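Local coordinates for Vpx protein (Simian immunodeficiency virus, PDB 4Z8L) that probably promotes viral gene expression and arrests infected cells in the G2 phase of the cell cycle, and binds zinc, at residues Glu29-Glu34 / Arg69-Met74. Numbering follows the deposited sequence.
Sequences ERINRE and RYLLLM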
ATOM      1  N   GLU B  29       6.042  14.828  -8.513  1.00 38.22           N
ATOM      2  CA  GLU B  29       5.888  14.805  -9.945  1.00 40.29           C
ATOM      3  C   GLU B  29       5.484  13.407 -10.391  1.00 56.67           C
ATOM      4  O   GLU B  29       4.346  13.200 -10.804  1.00 64.11           O
ATOM      5  CB  GLU B  29       7.199  15.242 -10.605  1.00 43.28           C
ATOM      6  CG  GLU B  29       7.227  15.274 -12.118  1.00 49.41           C
ATOM      7  CD  GLU B  29       6.436  16.427 -12.687  1.00 91.49           C
ATOM      8  OE1 GLU B  29       5.710  17.105 -11.924  1.00 95.87           O
ATOM      9  OE2 GLU B  29       6.587  16.680 -13.899  1.00106.28           O
ATOM     10  N   ARG B  30       6.325  12.420 -10.113  1.00 49.05           N
ATOM     11  CA  ARG B  30       6.128  11.106 -10.712  1.00 35.79           C
ATOM     12  C   ARG B  30       4.971  10.358 -10.064  1.00 38.77           C
ATOM     13  O   ARG B  30       4.338   9.510 -10.715  1.00 55.46           O
ATOM     14  CB  ARG B  30       7.424  10.286 -10.655  1.00 31.82           C
ATOM     15  CG  ARG B  30       8.045  10.132  -9.282  1.00 56.50           C
ATOM     16  CD  ARG B  30       9.398   9.428  -9.375  1.00 52.01           C
ATOM     17  NE  ARG B  30      10.225   9.993 -10.439  1.00 42.17           N
ATOM     18  CZ  ARG B  30      11.489   9.655 -10.678  1.00 31.44           C
ATOM     19  NH1 ARG B  30      12.098   8.754  -9.920  1.00 38.86           N
ATOM     20  NH2 ARG B  30      12.149  10.226 -11.675  1.00 54.15           N
ATOM     21  N   ILE B  31       4.642  10.706  -8.821  1.00 37.51           N
ATOM     22  CA  ILE B  31       3.450  10.120  -8.227  1.00 32.46           C
ATOM     23  C   ILE B  31       2.239  10.678  -8.960  1.00 23.76           C
ATOM     24  O   ILE B  31       1.257   9.969  -9.139  1.00 34.77           O
ATOM     25  CB  ILE B  31       3.299  10.381  -6.698  1.00 33.78           C
ATOM     26  CG1 ILE B  31       3.072  11.859  -6.397  1.00 32.12           C
ATOM     27  CG2 ILE B  31       4.494   9.863  -5.932  1.00 56.80           C
ATOM     28  CD1 ILE B  31       2.587  12.133  -5.003  1.00 26.77           C
ATOM     29  N   ASN B  32       2.303  11.933  -9.406  1.00 37.32           N
ATOM     30  CA  ASN B  32       1.188  12.470 -10.187  1.00 45.35           C
ATOM     31  C   ASN B  32       1.095  11.854 -11.582  1.00 50.58           C
ATOM     32  O   ASN B  32       0.000  11.478 -12.029  1.00 46.48           O
ATOM     33  CB  ASN B  32       1.286  13.991 -10.315  1.00 46.86           C
ATOM     34  CG  ASN B  32       1.069  14.704  -8.998  1.00 33.51           C
ATOM     35  OD1 ASN B  32      -0.036  14.708  -8.456  1.00 53.41           O
ATOM     36  ND2 ASN B  32       2.116  15.335  -8.488  1.00 34.66           N
ATOM     37  N   ARG B  33       2.236  11.750 -12.265  1.00 42.23           N
ATOM     38  CA  ARG B  33       2.275  11.126 -13.593  1.00 34.95           C
ATOM     39  C   ARG B  33       1.681   9.728 -13.527  1.00 38.88           C
ATOM     40  O   ARG B  33       0.993   9.302 -14.449  1.00 49.93           O
ATOM     41  CB  ARG B  33       3.694  11.044 -14.190  1.00 49.57           C
ATOM     42  CG  ARG B  33       4.735  12.086 -13.770  1.00 63.90           C
ATOM     43  CD  ARG B  33       4.189  13.495 -13.597  1.00 79.87           C
ATOM     44  NE  ARG B  33       3.850  14.191 -14.826  1.00 98.08           N
ATOM     45  CZ  ARG B  33       4.740  14.782 -15.614  1.00 96.54           C
ATOM     46  NH1 ARG B  33       6.028  14.768 -15.296  1.00 89.42           N
ATOM     47  NH2 ARG B  33       4.331  15.406 -16.711  1.00 96.99           N
ATOM     48  N   GLU B  34       1.943   9.016 -12.435  1.00 37.41           N
ATOM     49  CA  GLU B  34       1.434   7.655 -12.322  1.00 42.91           C
ATOM     50  C   GLU B  34      -0.026   7.616 -11.873  1.00 52.10           C
ATOM     51  O   GLU B  34      -0.796   6.765 -12.325  1.00 55.63           O
ATOM     52  CB  GLU B  34       2.298   6.841 -11.356  1.00 47.43           C
ATOM     53  CG  GLU B  34       1.813   5.414 -11.147  1.00 41.80           C
ATOM     54  CD  GLU B  34       2.498   4.417 -12.064  1.00 42.70           C
ATOM     55  OE1 GLU B  34       3.598   4.725 -12.569  1.00 38.73           O
ATOM     56  OE2 GLU B  34       1.931   3.323 -12.279  1.00 31.16           O
ATOM     57  N   ARG B  69       2.682  16.654   2.745  1.00 27.75           N
ATOM     58  CA  ARG B  69       1.523  15.948   3.278  1.00 26.79           C
ATOM     59  C   ARG B  69       0.631  15.427   2.148  1.00 28.54           C
ATOM     60  O   ARG B  69       0.055  14.331   2.245  1.00 30.20           O
ATOM     61  CB  ARG B  69       0.732  16.863   4.212  1.00 30.06           C
ATOM     62  CG  ARG B  69       1.498  17.282   5.457  1.00 19.47           C
ATOM     63  CD  ARG B  69       1.787  16.092   6.360  1.00 28.65           C
ATOM     64  NE  ARG B  69       0.568  15.403   6.771  1.00 23.09           N
ATOM     65  CZ  ARG B  69      -0.086  15.652   7.902  1.00 28.96           C
ATOM     66  NH1 ARG B  69       0.364  16.575   8.742  1.00 27.03           N
ATOM     67  NH2 ARG B  69      -1.188  14.976   8.195  1.00 28.69           N
ATOM     68  N   TYR B  70       0.534  16.211   1.076  1.00 31.49           N
ATOM     69  CA  TYR B  70      -0.156  15.778  -0.137  1.00 28.41           C
ATOM     70  C   TYR B  70       0.497  14.522  -0.692  1.00 25.52           C
ATOM     71  O   TYR B  70      -0.179  13.535  -1.010  1.00 39.15           O
ATOM     72  CB  TYR B  70      -0.137  16.887  -1.193  1.00 50.50           C
ATOM     73  CG  TYR B  70      -0.553  16.427  -2.574  1.00 49.67           C
ATOM     74  CD1 TYR B  70      -1.890  16.233  -2.890  1.00 38.86           C
ATOM     75  CD2 TYR B  70       0.396  16.180  -3.558  1.00 45.99           C
ATOM     76  CE1 TYR B  70      -2.271  15.810  -4.150  1.00 47.33           C
ATOM     77  CE2 TYR B  70       0.026  15.756  -4.819  1.00 40.39           C
ATOM     78  CZ  TYR B  70      -1.310  15.573  -5.110  1.00 44.55           C
ATOM     79  OH  TYR B  70      -1.685  15.153  -6.366  1.00 36.24           O
ATOM     80  N   LEU B  71       1.823  14.575  -0.790  1.00 30.97           N
ATOM     81  CA  LEU B  71       2.632  13.460  -1.264  1.00 32.03           C
ATOM     82  C   LEU B  71       2.344  12.197  -0.470  1.00 23.50           C
ATOM     83  O   LEU B  71       2.073  11.143  -1.041  1.00 27.98           O
ATOM     84  CB  LEU B  71       4.120  13.814  -1.165  1.00 33.32           C
ATOM     85  CG  LEU B  71       5.145  12.686  -1.309  1.00 31.82           C
ATOM     86  CD1 LEU B  71       5.180  12.136  -2.720  1.00 31.38           C
ATOM     87  CD2 LEU B  71       6.525  13.160  -0.884  1.00 23.92           C
ATOM     88  N   LEU B  72       2.403  12.324   0.851  1.00 25.98           N
ATOM     89  CA  LEU B  72       2.105  11.229   1.767  1.00 30.04           C
ATOM     90  C   LEU B  72       0.727  10.618   1.511  1.00 31.80           C
ATOM     91  O   LEU B  72       0.596   9.399   1.286  1.00 32.09           O
ATOM     92  CB  LEU B  72       2.194  11.724   3.214  1.00 24.13           C
ATOM     93  CG  LEU B  72       3.510  11.513   3.970  1.00 32.47           C
ATOM     94  CD1 LEU B  72       4.709  11.735   3.065  1.00 37.71           C
ATOM     95  CD2 LEU B  72       3.573  12.440   5.175  1.00 27.49           C
ATOM     96  N   LEU B  73      -0.295  11.474   1.536  1.00 29.15           N
ATOM     97  CA  LEU B  73      -1.662  11.022   1.304  1.00 19.92           C
ATOM     98  C   LEU B  73      -1.767  10.231   0.012  1.00 24.46           C
ATOM     99  O   LEU B  73      -2.365   9.155  -0.024  1.00 31.96           O
ATOM    100  CB  LEU B  73      -2.632  12.201   1.249  1.00 33.54           C
ATOM    101  CG  LEU B  73      -2.960  12.925   2.553  1.00 33.10           C
ATOM    102  CD1 LEU B  73      -4.149  13.849   2.362  1.00 30.80           C
ATOM    103  CD2 LEU B  73      -3.211  11.940   3.676  1.00 36.93           C
ATOM    104  N   MET B  74      -1.162  10.754  -1.048  1.00 34.63           N
ATOM    105  CA  MET B  74      -1.319  10.126  -2.350  1.00 35.04           C
ATOM    106  C   MET B  74      -0.487   8.848  -2.487  1.00 31.73           C
ATOM    107  O   MET B  74      -0.834   7.970  -3.271  1.00 25.03           O
ATOM    108  CB  MET B  74      -0.989  11.106  -3.466  1.00 26.37           C
ATOM    109  CG  MET B  74      -2.027  11.054  -4.570  1.00 41.54           C
ATOM    110  SD  MET B  74      -1.592  12.038  -5.999  1.00 74.16           S
ATOM    111  CE  MET B  74      -0.305  10.996  -6.652  1.00 62.93           C
TER
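The first and third helices of the Vpx three-helix bundle, 21-35 and 63-84, meet in the core of the chain where Ile-31 packs on Leu-71 and Met-74. The two segments run in the same general direction, their axes crossing at 40° with a closest approach of 10.6 Å, a separation spanned by side chains, with one methyl also reaching the Ile-31 backbone. The CG1 branch of Ile-31, placed between backbone N and carbonyl carbon (chi1 66°), reaches across so that CD1 lies 3.5 Å from CD1 of Leu-71, the two side chains crossing at about a right angle. Met-74 enters from the other helix with its chain bent at the last torsion, and its methyl CE comes 3.5 Å from CG1 of Ile-31, close to the carbonyl of the same residue. Beside this apolar patch, the Tyr-70 hydroxyl OH donates a hydrogen bond to OD1 of Asn-32 at 2.7 Å. The donor lies in the carbonyl plane and the C=O...donor angle is 153°; the amide and ring planes are nearly coplanar, and OD1 of Asn-32 lies at the ring edge, in its plane. Both residues are buried, and the bond pairs their polar groups inside the bundle. The second helix, 45-58, adds to the packing: Trp-48 meets the Tyr-70 ring edge-to-face. An aromatic side chain of another protein packs on Ile-31. The side chain of Met-74 is about 12 Å from the bound zinc ion, whose ligands include His-38 and His-81. Interhelical apolar packing flanked by a buried tyrosine-asparagine bond thus joins the first and last helices of the VPR/VPX three-helix fold.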